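Local coordinates for zona pellucida sperm-binding protein 1,Zona pellucida sperm-binding protein 1 (PDB 6GF6) that probably cross-links egg coat filaments by pairing into homodimers through its ZP-N1 domain, the part of the protein present here, at residues B[30-35]-B[88-93]; B[22-27]-B[58-63]; B[12-17]-B[105-110]; B[65-70]-B[81-86]; B[35-40]-B[71-76]. The protein carries 2 engineered substitutions. All coordinates share one frame; numbering follows the deposited sequence.

Contact 1 (B[30-35]-B[88-93]); sequences TVHFKV and EEMLLS
Strands 30-35 and 88-90 run antiparallel, Thr30 and His32 each exchanging two backbone hydrogen bonds with Met90 and Glu88 respectively, while Val31 and Glu89 form the non-hydrogen-bonded pair in the middle. On the sheet face of Thr30, His32, Glu88 and Met90, the thioether of Met90 hangs over the imidazole. Met90 SD lies 3.5 Å from the centroid of the His32 ring, displaced toward the rim and closest to ND1, at 3.1 Å. An extended chi2 (-179°) brings the Met90 sulfur there, and the bend at chi3 carries CE to 3.8 Å from His32 CE1. An alanine in place of His32 would be likely to leave the Met90 sulfur without its ring and free to turn. Further along, Lys34 crosses Glu88 at about a right angle, CE 3.3 Å from OE1, but the charged ends pair elsewhere: Lys34 with Glu44, Glu88 with Arg42. His32, Lys34 and Glu88 are zinc ligands in a structure of this protein, though no zinc is bound to this chain. On the other face Val31 packs on Pro25, in the loop after strand 18-24, and on Leu63 of the facing sheet; beyond Glu89, strand 96-107 continues the sheet, bonding through Ala97 and Ala98.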
# COMPACT_ATOMS: atom_id res chain seq x y z
N THR B 30 15.21 -15.13 -3.59
CA THR B 30 14.29 -14.09 -3.15
C THR B 30 15.10 -12.86 -2.78
O THR B 30 16.33 -12.86 -2.84
CB THR B 30 13.39 -14.55 -2.00
OG1 THR B 30 12.39 -13.55 -1.75
CG2 THR B 30 14.20 -14.78 -0.74
N VAL B 31 14.40 -11.80 -2.39
CA VAL B 31 15.02 -10.53 -2.02
C VAL B 31 14.41 -10.10 -0.70
O VAL B 31 13.19 -10.22 -0.50
CB VAL B 31 14.82 -9.45 -3.10
CG1 VAL B 31 15.40 -8.11 -2.67
CG2 VAL B 31 15.44 -9.89 -4.41
N HIS B 32 15.25 -9.70 0.24
CA HIS B 32 14.81 -9.10 1.49
C HIS B 32 15.17 -7.62 1.47
O HIS B 32 16.27 -7.24 1.05
CB HIS B 32 15.44 -9.80 2.69
CG HIS B 32 14.85 -11.14 2.98
ND1 HIS B 32 15.22 -11.90 4.06
CD2 HIS B 32 13.90 -11.85 2.32
CE1 HIS B 32 14.53 -13.03 4.06
NE2 HIS B 32 13.73 -13.02 3.01
N PHE B 33 14.23 -6.79 1.91
CA PHE B 33 14.37 -5.34 1.91
C PHE B 33 14.57 -4.83 3.33
O PHE B 33 13.92 -5.31 4.27
CB PHE B 33 13.14 -4.67 1.29
CG PHE B 33 12.90 -5.02 -0.15
CD1 PHE B 33 12.21 -6.17 -0.49
CD2 PHE B 33 13.36 -4.19 -1.17
CE1 PHE B 33 11.98 -6.50 -1.82
CE2 PHE B 33 13.13 -4.51 -2.50
CZ PHE B 33 12.45 -5.67 -2.82
N LYS B 34 15.47 -3.87 3.49
CA LYS B 34 15.67 -3.18 4.76
C LYS B 34 15.84 -1.69 4.50
O LYS B 34 16.53 -1.29 3.56
CB LYS B 34 16.89 -3.72 5.52
CG LYS B 34 16.74 -5.12 6.08
CD LYS B 34 17.26 -6.17 5.10
CE LYS B 34 17.42 -7.52 5.78
NZ LYS B 34 16.11 -8.06 6.25
N VAL B 35 15.21 -0.88 5.34
CA VAL B 35 15.33 0.57 5.26
C VAL B 35 16.56 1.00 6.05
O VAL B 35 16.81 0.51 7.16
CB VAL B 35 14.06 1.25 5.80
CG1 VAL B 35 14.22 2.76 5.81
CG2 VAL B 35 12.85 0.85 4.96
N GLU B 88 18.82 -7.58 -0.11
CA GLU B 88 19.61 -8.76 0.16
C GLU B 88 19.07 -9.89 -0.70
O GLU B 88 17.98 -10.41 -0.44
CB GLU B 88 19.57 -9.13 1.64
CG GLU B 88 20.29 -8.13 2.52
CD GLU B 88 20.49 -8.63 3.93
OE1 GLU B 88 19.72 -9.51 4.38
OE2 GLU B 88 21.43 -8.13 4.59
N GLU B 89 19.80 -10.24 -1.74
CA GLU B 89 19.44 -11.38 -2.56
C GLU B 89 19.78 -12.65 -1.80
O GLU B 89 20.90 -12.81 -1.30
CB GLU B 89 20.17 -11.34 -3.90
CG GLU B 89 19.72 -12.43 -4.87
CD GLU B 89 20.44 -12.36 -6.21
OE1 GLU B 89 20.04 -13.11 -7.12
OE2 GLU B 89 21.40 -11.57 -6.34
N MET B 90 18.80 -13.54 -1.66
CA MET B 90 18.97 -14.69 -0.78
C MET B 90 18.62 -15.98 -1.50
O MET B 90 17.65 -16.05 -2.26
CB MET B 90 18.12 -14.53 0.48
CG MET B 90 18.69 -13.48 1.42
SD MET B 90 17.74 -13.31 2.92
CE MET B 90 17.82 -14.97 3.60
N LEU B 91 19.43 -17.00 -1.22
CA LEU B 91 19.21 -18.37 -1.66
C LEU B 91 18.19 -19.06 -0.77
O LEU B 91 17.92 -18.63 0.36
CB LEU B 91 20.53 -19.14 -1.61
CG LEU B 91 21.71 -18.47 -2.31
CD1 LEU B 91 22.95 -19.33 -2.21
CD2 LEU B 91 21.38 -18.16 -3.78
N LEU B 92 17.61 -20.15 -1.28
CA LEU B 92 16.62 -20.89 -0.50
C LEU B 92 17.21 -21.46 0.78
O LEU B 92 16.45 -21.81 1.69
CB LEU B 92 16.03 -22.04 -1.33
CG LEU B 92 15.30 -21.68 -2.62
CD1 LEU B 92 14.89 -22.94 -3.35
CD2 LEU B 92 14.08 -20.81 -2.32
N SER B 93 18.54 -21.52 0.89
CA SER B 93 19.18 -22.00 2.10
C SER B 93 19.16 -20.98 3.23
O SER B 93 19.46 -21.35 4.37
CB SER B 93 20.62 -22.40 1.80
OG SER B 93 21.36 -21.27 1.37

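Contact 2 (B[22-27]-B[58-63]); sequences LAYPTR and GEDGGL
Tyr24 carries CG anti to its carbonyl carbon (chi1 -56°), and Asp60 holds CG between its backbone N and carbonyl carbon (chi1 52°); together these torsions bring Asp60 OD2 to the edge of the phenol, 3.8 Å from Tyr24 CE2. The carboxylate stands nearly upright to the ring, with the planes 84° apart. A water in the ring plane bridges the two, 2.5 Å from Tyr24 OH and donating to Asp60 OD2 over 3.1 Å. The other carboxylate oxygen, OD1, accepts from Gly62 N at 3.0 Å from above its plane, an Asx turn that fixes the rotation of Asp60 within the type I turn from Gly58 to Gly61. This turn leads into strand 63-68, which joins strand 18-24 in the four-stranded sheet of the immunoglobulin-like sandwich: Ala23 and Leu63 form an antiparallel hydrogen-bonded pair, each N reaching the other's O at 3.0 Å. Gly62 passes close by the phenol, its CA 4.3 Å from Tyr24 CD2 and approaching at a slant. Beyond the pair, Pro25 sets its CG against Leu63 CD1 at 4.2 Å, while Leu63 continues onto Thr30, Val31 and Phe33 of the opposing sheet.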
# COMPACT_ATOMS: atom_id res chain seq x y z
N LEU B 22 11.21 -2.01 -7.44
CA LEU B 22 10.87 -3.31 -8.00
C LEU B 22 12.13 -4.12 -8.25
O LEU B 22 13.09 -3.61 -8.85
CB LEU B 22 10.06 -3.16 -9.29
CG LEU B 22 8.75 -2.38 -9.15
CD1 LEU B 22 8.98 -0.89 -9.29
CD2 LEU B 22 7.74 -2.87 -10.18
N ALA B 23 12.14 -5.37 -7.79
CA ALA B 23 13.28 -6.26 -7.93
C ALA B 23 12.82 -7.58 -8.52
O ALA B 23 11.72 -8.06 -8.22
CB ALA B 23 13.97 -6.52 -6.57
N TYR B 24 13.67 -8.18 -9.36
CA TYR B 24 13.33 -9.38 -10.12
C TYR B 24 14.38 -10.45 -9.88
O TYR B 24 15.29 -10.66 -10.69
CB TYR B 24 13.18 -9.05 -11.61
CG TYR B 24 12.16 -7.96 -11.88
CD1 TYR B 24 12.52 -6.62 -11.84
CD2 TYR B 24 10.84 -8.27 -12.14
CE1 TYR B 24 11.60 -5.62 -12.08
CE2 TYR B 24 9.90 -7.28 -12.38
CZ TYR B 24 10.28 -5.96 -12.35
OH TYR B 24 9.35 -4.97 -12.59
N PRO B 25 14.28 -11.17 -8.76
CA PRO B 25 15.25 -12.24 -8.48
C PRO B 25 15.04 -13.45 -9.39
O PRO B 25 13.94 -13.74 -9.86
CB PRO B 25 14.98 -12.58 -7.01
CG PRO B 25 13.57 -12.21 -6.80
CD PRO B 25 13.29 -11.03 -7.68
N THR B 26 16.12 -14.20 -9.58
CA THR B 26 16.13 -15.31 -10.52
C THR B 26 15.62 -16.59 -9.86
O THR B 26 15.27 -16.61 -8.67
CB THR B 26 17.54 -15.51 -11.07
OG1 THR B 26 18.43 -15.88 -10.01
CG2 THR B 26 18.05 -14.23 -11.73
N ARG B 27 15.57 -17.66 -10.64
CA ARG B 27 15.04 -18.95 -10.20
C ARG B 27 15.43 -19.28 -8.76
O ARG B 27 16.61 -19.37 -8.42
CB ARG B 27 15.53 -20.08 -11.12
CG ARG B 27 15.13 -19.94 -12.59
CD ARG B 27 15.88 -20.95 -13.44
NE ARG B 27 17.33 -20.83 -13.36
CZ ARG B 27 18.18 -21.59 -14.04
NH1 ARG B 27 17.73 -22.54 -14.85
NH2 ARG B 27 19.49 -21.41 -13.91
N GLY B 58 4.45 -9.22 -6.93
CA GLY B 58 3.70 -8.98 -8.14
C GLY B 58 3.15 -10.25 -8.75
O GLY B 58 3.49 -11.37 -8.37
N GLU B 59 2.26 -10.06 -9.73
CA GLU B 59 1.69 -11.19 -10.45
C GLU B 59 2.73 -11.93 -11.27
O GLU B 59 2.53 -13.09 -11.62
CB GLU B 59 0.55 -10.72 -11.36
CG GLU B 59 -0.68 -10.18 -10.63
CD GLU B 59 -0.43 -8.84 -9.96
OE1 GLU B 59 0.53 -8.14 -10.35
OE2 GLU B 59 -1.19 -8.48 -9.03
N ASP B 60 3.84 -11.26 -11.60
CA ASP B 60 4.94 -11.87 -12.34
C ASP B 60 5.99 -12.49 -11.42
O ASP B 60 7.01 -12.97 -11.92
CB ASP B 60 5.61 -10.82 -13.24
CG ASP B 60 6.00 -9.57 -12.48
OD1 ASP B 60 5.86 -9.54 -11.24
OD2 ASP B 60 6.45 -8.60 -13.14
N GLY B 61 5.76 -12.51 -10.11
CA GLY B 61 6.74 -12.99 -9.16
C GLY B 61 7.76 -11.96 -8.72
O GLY B 61 8.65 -12.29 -7.92
N GLY B 62 7.69 -10.74 -9.24
CA GLY B 62 8.58 -9.69 -8.79
C GLY B 62 8.18 -9.14 -7.43
O GLY B 62 7.02 -9.20 -7.03
N LEU B 63 9.16 -8.61 -6.72
CA LEU B 63 8.95 -8.07 -5.38
C LEU B 63 8.92 -6.55 -5.41
O LEU B 63 9.70 -5.92 -6.14
CB LEU B 63 10.03 -8.58 -4.42
CG LEU B 63 10.11 -10.11 -4.37
CD1 LEU B 63 11.33 -10.60 -3.61
CD2 LEU B 63 8.85 -10.69 -3.78
O HOH W 1 6.90 -5.51 -12.91

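Contact 3 (B[12-17]-B[105-110]); sequences YDCGDF and TCPRPA
The phenol of Tyr12 lays its edge against the backbone of Thr105, whose carbonyl O lies in the ring plane, 3.8 Å from Tyr12 CE2. Next to it Cys14 and Cys106 form a disulfide, which staples the first strand of the domain, 9-14, to the last, 96-107. It closes the immunoglobulin-like sandwich from one sheet to the other, as the bond between the first and last conserved cysteines does in ZP-N domains. The strand segments run nearly parallel, 19° apart, with axes 7.5 Å from each other, so side chains rather than a backbone ladder span the gap. Both cysteines place SG anti to the carbonyl carbon, and the bridge twists in the left-handed sense, chi3 -81°. Beside it, Thr105 N donates to Tyr12 OH; the bond is long at 3.3 Å but almost straight, and it ties the hydroxyl to the backbone of the facing strand. Cys106 SG adds a contact at the ring edge, 4.3 Å from Tyr12 CE2. The loop after Cys14 faces the dimer partner: the backbone N atoms of Asp16 and Phe17 bond to Glu38 of the second subunit, and Asp13 packs on Phe39 of that subunit. Asp13 and Asp16 are zinc ligands in a structure of this protein, though none is bound to this chain. On the far side of the bridge, Cys14 SG touches the Pro107 ring at CD, 4.2 Å away.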
# COMPACT_ATOMS: atom_id res chain seq x y z
N TYR B 12 13.36 1.67 -9.65
CA TYR B 12 12.36 2.33 -8.82
C TYR B 12 11.67 3.45 -9.59
O TYR B 12 12.20 4.00 -10.57
CB TYR B 12 12.96 2.87 -7.51
CG TYR B 12 13.88 4.06 -7.65
CD1 TYR B 12 15.25 3.89 -7.86
CD2 TYR B 12 13.39 5.35 -7.53
CE1 TYR B 12 16.09 4.98 -7.97
CE2 TYR B 12 14.23 6.45 -7.64
CZ TYR B 12 15.58 6.25 -7.85
OH TYR B 12 16.43 7.33 -7.95
N ASP B 13 10.45 3.76 -9.15
CA ASP B 13 9.61 4.77 -9.76
C ASP B 13 9.28 5.85 -8.74
O ASP B 13 9.00 5.55 -7.57
CB ASP B 13 8.31 4.16 -10.30
CG ASP B 13 8.55 3.10 -11.36
OD1 ASP B 13 9.41 3.31 -12.23
OD2 ASP B 13 7.89 2.03 -11.30
N CYS B 14 9.33 7.11 -9.17
CA CYS B 14 8.88 8.23 -8.36
C CYS B 14 7.45 8.57 -8.76
O CYS B 14 7.21 8.95 -9.90
CB CYS B 14 9.79 9.45 -8.56
SG CYS B 14 11.48 9.21 -8.01
N GLY B 15 6.53 8.46 -7.81
CA GLY B 15 5.15 8.84 -8.03
C GLY B 15 4.84 10.20 -7.44
O GLY B 15 5.72 10.96 -7.02
N ASP B 16 3.54 10.51 -7.39
CA ASP B 16 3.10 11.81 -6.88
C ASP B 16 3.06 11.83 -5.35
O ASP B 16 3.26 12.89 -4.75
CB ASP B 16 1.73 12.18 -7.46
CG ASP B 16 1.76 12.35 -8.99
OD1 ASP B 16 2.79 12.80 -9.53
OD2 ASP B 16 0.74 12.01 -9.64
N PHE B 17 2.76 10.69 -4.72
CA PHE B 17 2.64 10.62 -3.27
C PHE B 17 3.65 9.70 -2.61
O PHE B 17 3.85 9.80 -1.40
CB PHE B 17 1.22 10.17 -2.90
CG PHE B 17 0.16 11.08 -3.45
CD1 PHE B 17 -0.24 12.21 -2.75
CD2 PHE B 17 -0.41 10.84 -4.69
CE1 PHE B 17 -1.20 13.06 -3.27
CE2 PHE B 17 -1.37 11.68 -5.21
CZ PHE B 17 -1.77 12.80 -4.50
N THR B 105 15.84 8.68 -5.05
CA THR B 105 15.81 10.13 -5.05
C THR B 105 14.64 10.58 -5.92
O THR B 105 14.55 10.20 -7.09
CB THR B 105 17.13 10.71 -5.57
OG1 THR B 105 18.21 10.22 -4.77
CG2 THR B 105 17.12 12.22 -5.51
N CYS B 106 13.72 11.34 -5.33
CA CYS B 106 12.51 11.74 -6.02
C CYS B 106 12.29 13.23 -5.81
O CYS B 106 12.65 13.78 -4.76
CB CYS B 106 11.29 10.95 -5.53
SG CYS B 106 11.37 9.19 -5.98
N PRO B 107 11.75 13.93 -6.81
CA PRO B 107 11.63 15.38 -6.70
C PRO B 107 10.65 15.78 -5.61
O PRO B 107 9.69 15.07 -5.31
CB PRO B 107 11.13 15.79 -8.09
CG PRO B 107 10.43 14.60 -8.61
CD PRO B 107 11.16 13.42 -8.06
N ARG B 108 10.92 16.94 -5.03
CA ARG B 108 10.07 17.54 -4.01
C ARG B 108 9.72 18.96 -4.42
O ARG B 108 10.55 19.64 -5.04
CB ARG B 108 10.79 17.53 -2.65
CG ARG B 108 10.00 18.07 -1.48
CD ARG B 108 10.83 17.97 -0.21
NE ARG B 108 10.08 18.36 0.98
CZ ARG B 108 10.07 19.58 1.51
NH1 ARG B 108 10.78 20.57 0.96
NH2 ARG B 108 9.34 19.83 2.59
N PRO B 109 8.54 19.45 -4.08
CA PRO B 109 8.15 20.78 -4.54
C PRO B 109 8.67 21.90 -3.64
O PRO B 109 8.53 21.84 -2.41
CB PRO B 109 6.62 20.72 -4.52
CG PRO B 109 6.30 19.77 -3.46
CD PRO B 109 7.41 18.74 -3.44
N ALA B 110 9.29 22.90 -4.24
CA ALA B 110 9.63 24.11 -3.51
C ALA B 110 8.36 24.94 -3.30
O ALA B 110 7.59 25.16 -4.23
CB ALA B 110 10.67 24.92 -4.28

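Contact 4 (B[65-70]-B[81-86]); sequences FSAGYE and YVLRVQ
Tyr69 and Tyr81 lie almost flat upon one another in an offset stack, their planes 6° apart and centroids separated by 4.4 Å. The slip is such that Tyr69 CB, rather than its ring, sits over the centre of the Tyr81 ring, a CH-pi contact at 3.8 Å, while Tyr81 CD2 lies over the Tyr69 face toward the rim. The two side chains cross at about a right angle, so the hydroxyls diverge: Tyr69 OH turns to Gly15 O, to which it is hydrogen-bonded, and Tyr81 OH comes 3.9 Å from Glu70 OE2. Nearer the middle of the sandwich the orientation changes. Phe65, with CG opposite its backbone N (chi1 171°), drives its ring between the sheets, and Leu83 comes at it from the opposite direction, CD2 in the ring plane and 3.7 Å from Phe65 CE2. Leu83 CD2 also rests 3.6 Å from Ala67 CB, and Val85 CG2 meets Phe65 CE2 aslant at 3.7 Å. Strands 65-68 and 81-86 belong to the two facing sheets of the immunoglobulin-like fold, with axes 9.9 Å apart, and their alternate residues interlock. Replacing Tyr81 by a serine would probably leave one face of Tyr69 bare of its stacking partner and open a gap beside Tyr69 CB. Across the interface the contacts are almost wholly apolar and aromatic, which implies cohesion by shape and dispersion in a buried core, the buried Tyr69 hydroxyl being satisfied by Gly15 O.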
# COMPACT_ATOMS: atom_id res chain seq x y z
N PHE B 65 8.67 -2.97 -3.16
CA PHE B 65 8.76 -2.18 -1.93
C PHE B 65 8.13 -0.82 -2.20
O PHE B 65 8.54 -0.12 -3.13
CB PHE B 65 10.21 -2.00 -1.49
CG PHE B 65 10.37 -1.03 -0.36
CD1 PHE B 65 9.83 -1.31 0.89
CD2 PHE B 65 10.99 0.20 -0.56
CE1 PHE B 65 9.97 -0.41 1.94
CE2 PHE B 65 11.12 1.10 0.48
CZ PHE B 65 10.60 0.80 1.73
N SER B 66 7.10 -0.48 -1.42
CA SER B 66 6.37 0.78 -1.55
C SER B 66 6.64 1.67 -0.34
O SER B 66 6.68 1.19 0.79
CB SER B 66 4.87 0.52 -1.66
OG SER B 66 4.60 -0.39 -2.72
N ALA B 67 6.85 2.97 -0.59
CA ALA B 67 7.13 3.93 0.48
C ALA B 67 6.45 5.27 0.21
O ALA B 67 6.67 5.87 -0.85
CB ALA B 67 8.64 4.13 0.63
N GLY B 68 5.66 5.74 1.16
CA GLY B 68 5.14 7.10 1.09
C GLY B 68 6.22 8.13 1.35
O GLY B 68 7.19 7.88 2.08
N TYR B 69 6.07 9.31 0.73
CA TYR B 69 7.07 10.36 0.88
C TYR B 69 7.18 10.87 2.31
O TYR B 69 8.25 11.36 2.71
CB TYR B 69 6.77 11.54 -0.07
CG TYR B 69 7.05 11.27 -1.53
CD1 TYR B 69 8.14 10.51 -1.93
CD2 TYR B 69 6.22 11.77 -2.52
CE1 TYR B 69 8.39 10.26 -3.26
CE2 TYR B 69 6.47 11.53 -3.86
CZ TYR B 69 7.56 10.77 -4.23
OH TYR B 69 7.81 10.52 -5.56
N GLU B 70 6.12 10.77 3.11
CA GLU B 70 6.14 11.28 4.48
C GLU B 70 6.43 10.19 5.50
O GLU B 70 6.20 10.38 6.69
CB GLU B 70 4.79 11.93 4.80
CG GLU B 70 4.37 13.05 3.87
CD GLU B 70 5.16 14.32 4.08
OE1 GLU B 70 5.80 14.46 5.14
OE2 GLU B 70 5.13 15.19 3.18
N TYR B 81 13.16 14.17 -1.95
CA TYR B 81 12.99 13.06 -1.01
C TYR B 81 14.04 12.00 -1.28
O TYR B 81 14.30 11.64 -2.43
CB TYR B 81 11.61 12.43 -1.14
CG TYR B 81 10.45 13.35 -0.84
CD1 TYR B 81 10.19 13.76 0.45
CD2 TYR B 81 9.61 13.79 -1.86
CE1 TYR B 81 9.13 14.59 0.73
CE2 TYR B 81 8.55 14.61 -1.58
CZ TYR B 81 8.31 15.01 -0.29
OH TYR B 81 7.26 15.84 -0.01
N VAL B 82 14.66 11.50 -0.21
CA VAL B 82 15.70 10.49 -0.31
C VAL B 82 15.40 9.36 0.67
O VAL B 82 15.21 9.61 1.87
CB VAL B 82 17.10 11.08 -0.06
CG1 VAL B 82 18.17 9.99 -0.20
CG2 VAL B 82 17.36 12.22 -1.03
N LEU B 83 15.39 8.13 0.17
CA LEU B 83 15.21 6.94 1.00
C LEU B 83 16.22 5.91 0.55
O LEU B 83 16.26 5.55 -0.64
CB LEU B 83 13.79 6.38 0.88
CG LEU B 83 13.49 5.15 1.74
CD1 LEU B 83 13.55 5.49 3.22
CD2 LEU B 83 12.14 4.58 1.40
N ARG B 84 17.03 5.44 1.48
CA ARG B 84 18.05 4.44 1.22
C ARG B 84 17.56 3.07 1.67
O ARG B 84 17.06 2.92 2.79
CB ARG B 84 19.36 4.80 1.92
CG ARG B 84 20.05 6.01 1.30
CD ARG B 84 21.33 6.42 2.02
NE ARG B 84 22.26 5.30 2.22
CZ ARG B 84 22.63 4.82 3.40
NH1 ARG B 84 22.18 5.34 4.54
NH2 ARG B 84 23.48 3.80 3.46
N VAL B 85 17.66 2.09 0.77
CA VAL B 85 17.15 0.75 1.00
C VAL B 85 18.25 -0.24 0.66
O VAL B 85 18.99 -0.03 -0.31
CB VAL B 85 15.89 0.46 0.16
CG1 VAL B 85 15.40 -0.97 0.39
CG2 VAL B 85 14.78 1.45 0.48
N GLN B 86 18.35 -1.30 1.44
CA GLN B 86 19.26 -2.40 1.15
C GLN B 86 18.46 -3.59 0.63
O GLN B 86 17.43 -3.94 1.21
CB GLN B 86 20.05 -2.80 2.40
CG GLN B 86 21.11 -3.86 2.14
CD GLN B 86 21.79 -4.33 3.40
OE1 GLN B 86 21.35 -4.04 4.51
NE2 GLN B 86 22.88 -5.08 3.24

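Contact 5 (B[35-40]-B[71-76]); sequences VLDEFG and GCHVLV
The imidazole of His73 is met at a slant by Asp37, whose CB lies 3.6 Å from ND1, and by Val35, whose CG1 lies 4.0 Å from CD2; the Phe43 ring meets it too, the planes about 30° apart. Phe39 is flanked within its own turn, Glu38 CG above one face and Asp37 OD2 in plane at the edge. Asp37 OD1 accepts from Phe39 N at 2.9 Å, forming an Asx turn inside the type I turn from Asp37 to Gly40, and Thr41 N is a further donor to the same oxygen. A water donates to Leu36 O and His73 O, at 2.5 and 3.1 Å, linking the two backbones. His73 occupies the third position of the type II turn from Gly71 to Val74, with the positive phi (73°) usual there; its CB points toward segment 35-40. In a structure of this protein His73 and His53 share a zinc ion, not bound to this chain, and the Cys72–Cys51 disulfide holds the adjoining backbone. Farther out, Leu75 CD1 reaches Glu38 OE1 at 4.2 Å. Strands 30-36 and 75-76 both pair with strand 80-90, by backbone hydrogen bonds of Leu36 with Arg84 and Leu75 with Val82, while Val35 packs inward on Leu83.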
# COMPACT_ATOMS: atom_id res chain seq x y z
N VAL B 35 15.21 -0.88 5.34
CA VAL B 35 15.33 0.57 5.26
C VAL B 35 16.56 1.00 6.05
O VAL B 35 16.81 0.51 7.16
CB VAL B 35 14.06 1.25 5.80
CG1 VAL B 35 14.22 2.76 5.81
CG2 VAL B 35 12.85 0.85 4.96
N LEU B 36 17.33 1.91 5.48
CA LEU B 36 18.56 2.41 6.09
C LEU B 36 18.39 3.86 6.54
O LEU B 36 17.75 4.66 5.85
CB LEU B 36 19.74 2.33 5.12
CG LEU B 36 20.00 0.97 4.47
CD1 LEU B 36 21.15 1.10 3.48
CD2 LEU B 36 20.32 -0.08 5.52
N ASP B 37 18.92 4.17 7.71
CA ASP B 37 19.00 5.54 8.20
C ASP B 37 20.44 6.02 8.07
O ASP B 37 21.33 5.29 7.63
CB ASP B 37 18.46 5.64 9.63
CG ASP B 37 19.36 5.00 10.67
OD1 ASP B 37 20.43 4.45 10.33
OD2 ASP B 37 18.98 5.03 11.86
N GLU B 38 20.67 7.28 8.45
CA GLU B 38 22.00 7.87 8.31
C GLU B 38 23.04 7.21 9.21
O GLU B 38 24.24 7.47 9.03
CB GLU B 38 21.94 9.37 8.58
CG GLU B 38 21.47 9.76 9.98
CD GLU B 38 19.97 9.95 10.07
OE1 GLU B 38 19.24 9.41 9.21
OE2 GLU B 38 19.51 10.65 11.01
N PHE B 39 22.63 6.37 10.15
CA PHE B 39 23.56 5.67 11.03
C PHE B 39 23.84 4.25 10.58
O PHE B 39 24.56 3.53 11.27
CB PHE B 39 23.02 5.66 12.46
CG PHE B 39 22.72 7.02 13.01
CD1 PHE B 39 23.74 7.80 13.54
CD2 PHE B 39 21.44 7.54 12.98
CE1 PHE B 39 23.48 9.06 14.05
CE2 PHE B 39 21.17 8.80 13.49
CZ PHE B 39 22.20 9.56 14.02
N GLY B 40 23.30 3.83 9.44
CA GLY B 40 23.50 2.47 8.98
C GLY B 40 22.62 1.42 9.60
O GLY B 40 22.86 0.23 9.38
N GLY B 71 6.99 9.06 5.06
CA GLY B 71 7.20 7.93 5.94
C GLY B 71 8.54 7.99 6.66
O GLY B 71 9.31 8.94 6.55
N CYS B 72 8.79 6.94 7.43
CA CYS B 72 9.96 6.89 8.29
C CYS B 72 11.24 6.85 7.47
O CYS B 72 11.37 6.05 6.54
CB CYS B 72 9.94 5.67 9.18
SG CYS B 72 8.63 5.63 10.34
N HIS B 73 12.20 7.66 7.87
CA HIS B 73 13.56 7.65 7.35
C HIS B 73 13.65 8.22 5.95
O HIS B 73 14.72 8.17 5.34
CB HIS B 73 14.13 6.23 7.38
CG HIS B 73 14.20 5.68 8.76
ND1 HIS B 73 14.89 6.31 9.78
CD2 HIS B 73 13.60 4.60 9.33
CE1 HIS B 73 14.74 5.63 10.90
NE2 HIS B 73 13.97 4.59 10.65
N VAL B 74 12.56 8.75 5.41
CA VAL B 74 12.63 9.53 4.18
C VAL B 74 13.17 10.90 4.56
O VAL B 74 12.61 11.58 5.43
CB VAL B 74 11.26 9.65 3.50
CG1 VAL B 74 11.37 10.45 2.23
CG2 VAL B 74 10.70 8.28 3.20
N LEU B 75 14.28 11.29 3.94
CA LEU B 75 14.95 12.55 4.24
C LEU B 75 14.73 13.53 3.10
O LEU B 75 14.45 13.14 1.97
CB LEU B 75 16.45 12.33 4.47
CG LEU B 75 16.87 11.33 5.55
CD1 LEU B 75 18.36 11.03 5.47
CD2 LEU B 75 16.51 11.82 6.95
N VAL B 76 14.84 14.81 3.42
CA VAL B 76 14.83 15.87 2.43
C VAL B 76 16.27 16.34 2.24
O VAL B 76 16.90 16.84 3.18
CB VAL B 76 13.91 17.03 2.86
CG1 VAL B 76 13.94 18.14 1.81
CG2 VAL B 76 12.50 16.50 3.11
O HOH W 2 16.95 6.33 4.12

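Overall arrangement
Contact 4 is the buried core, facing sheet against sheet with apolar and aromatic side chains. Contact 1 is a backbone ladder within the five-stranded sheet, contact 2 the end of the pairing between the two inner strands of the four-stranded one; they meet where Val31 and Thr30 pack on Leu63. Contact 3, at the surface, ties the two sheets covalently and joins contact 4 through Tyr69 OH to Gly15 O and Tyr81 N to Cys106 O. Contacts 1 and 5 share Val35 and strand 30-36; contacts 1 and 4 share strand 80-90. Toward the periphery the chemistry turns polar: a water spans the segments in contact 2 and another in contact 5, and contacts 1, 3 and 5 carry zinc-binding residues.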